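Local coordinates for protein disulfide isomerase (Pseudomonas aeruginosa, PDB 4N30) that probably acts as a thiol-disulfide oxidoreductase of the DsbA subfamily, with a thioredoxin fold and a likely part in disulfide bond formation, at residues W90-P94 with D171-A175. Sequence-based numbering, arbitrary orientation.
Sequences WRHLP and DIDIA
OD1 of D171 takes two N-H groups from R91: NE of R91 lies 3.1 Å from it and NH2 of R91 3.2 Å, a side-on salt bridge spent on a single oxygen. Both nitrogens come from one face of the carboxylate, whereas OD1 lies in the guanidinium plane; the two flat groups are turned 56° apart. Bends at chi2 and chi3 turn NE and NH2 of R91 toward D171, and NH1 of R91 is held by N59. The other oxygen, OD2 of D171, accepts the backbone N of H92 at 2.9 Å in a nearly straight bond (170°), and a water links it to O of W90. With both oxygens engaged, the carboxylate's rotation is largely fixed. CD1 of I174 packs at the edge of the guanidinium group, near NH2. Beside D171, the imidazole of H92 sends NE2 to E110 on helix 99-131. Further along the segment the contact turns apolar: CG of P94 meets CD1 of I172 at 3.8 Å, and L93, with CG anti to its backbone N, brings CD1 to CB of A175 at 3.9 Å. The axes of 90-92 and 171-175 are 86° apart, where strand 86-92 runs out into a loop against helix 162-177, the helix that leads into strand 185-190 of the thioredoxin fold.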
# COMPACT_ATOMS: atom_id res chain seq x y z
N TRP A 90 -1.27 -1.18 2.81
CA TRP A 90 -0.48 -1.00 1.61
C TRP A 90 0.61 -2.05 1.60
O TRP A 90 1.36 -2.12 2.62
CB TRP A 90 0.17 0.39 1.64
CG TRP A 90 1.11 0.70 0.49
CD1 TRP A 90 2.44 0.36 0.36
CD2 TRP A 90 0.79 1.41 -0.73
NE1 TRP A 90 2.95 0.85 -0.78
CE2 TRP A 90 2.00 1.52 -1.48
CE3 TRP A 90 -0.38 2.05 -1.19
CZ2 TRP A 90 2.06 2.19 -2.69
CZ3 TRP A 90 -0.30 2.75 -2.38
CH2 TRP A 90 0.92 2.80 -3.11
N ARG A 91 0.81 -2.76 0.52
CA ARG A 91 1.94 -3.67 0.36
C ARG A 91 2.74 -3.21 -0.82
O ARG A 91 2.23 -2.88 -1.88
CB ARG A 91 1.41 -5.10 0.13
CG ARG A 91 0.44 -5.64 1.20
CD ARG A 91 0.98 -5.61 2.60
NE ARG A 91 1.94 -6.64 2.62
CZ ARG A 91 1.69 -7.94 2.83
NH1 ARG A 91 0.46 -8.41 3.03
NH2 ARG A 91 2.71 -8.80 2.78
N HIS A 92 4.07 -3.26 -0.74
CA HIS A 92 4.92 -2.74 -1.81
C HIS A 92 5.08 -3.69 -2.92
O HIS A 92 5.59 -4.83 -2.72
CB HIS A 92 6.29 -2.36 -1.23
CG HIS A 92 6.22 -1.26 -0.28
ND1 HIS A 92 6.02 0.03 -0.65
CD2 HIS A 92 6.39 -1.27 1.11
CE1 HIS A 92 6.02 0.79 0.47
NE2 HIS A 92 6.21 -0.01 1.55
N LEU A 93 4.83 -3.21 -4.15
CA LEU A 93 5.27 -3.90 -5.32
C LEU A 93 5.62 -2.86 -6.37
O LEU A 93 5.01 -2.78 -7.41
CB LEU A 93 4.20 -4.87 -5.79
CG LEU A 93 4.56 -5.76 -6.99
CD1 LEU A 93 5.75 -6.63 -6.61
CD2 LEU A 93 3.38 -6.63 -7.41
N PRO A 94 6.80 -2.22 -6.19
CA PRO A 94 7.30 -1.35 -7.24
C PRO A 94 7.66 -2.21 -8.43
O PRO A 94 8.44 -3.15 -8.31
CB PRO A 94 8.57 -0.71 -6.60
CG PRO A 94 8.91 -1.67 -5.48
CD PRO A 94 7.63 -2.24 -4.97
N ASP A 171 7.80 -7.62 1.03
CA ASP A 171 6.49 -7.53 0.32
C ASP A 171 6.63 -7.95 -1.12
O ASP A 171 5.76 -8.71 -1.60
CB ASP A 171 5.97 -6.10 0.33
CG ASP A 171 5.33 -5.67 1.60
OD1 ASP A 171 5.03 -6.55 2.49
OD2 ASP A 171 4.97 -4.45 1.71
N ILE A 172 7.70 -7.56 -1.80
CA ILE A 172 7.90 -7.92 -3.20
C ILE A 172 8.08 -9.44 -3.38
O ILE A 172 7.45 -10.12 -4.22
CB ILE A 172 9.14 -7.22 -3.76
CG1 ILE A 172 8.87 -5.71 -3.83
CG2 ILE A 172 9.45 -7.75 -5.19
CD1 ILE A 172 10.22 -4.98 -4.03
N ASP A 173 8.83 -10.03 -2.45
CA ASP A 173 9.10 -11.49 -2.45
C ASP A 173 7.82 -12.24 -2.19
O ASP A 173 7.54 -13.26 -2.90
CB ASP A 173 10.15 -11.87 -1.36
CG ASP A 173 11.53 -11.40 -1.69
OD1 ASP A 173 11.82 -10.90 -2.79
OD2 ASP A 173 12.28 -11.52 -0.68
N ILE A 174 6.98 -11.80 -1.26
CA ILE A 174 5.69 -12.41 -1.01
C ILE A 174 4.81 -12.31 -2.23
O ILE A 174 4.16 -13.31 -2.66
CB ILE A 174 5.00 -11.88 0.23
CG1 ILE A 174 5.80 -12.29 1.47
CG2 ILE A 174 3.54 -12.32 0.32
CD1 ILE A 174 5.37 -11.53 2.67
N ALA A 175 4.76 -11.10 -2.83
CA ALA A 175 4.02 -10.94 -4.06
C ALA A 175 4.42 -11.93 -5.10
O ALA A 175 3.54 -12.57 -5.73
CB ALA A 175 4.07 -9.50 -4.55
O HOH W 1 3.67 -3.21 3.72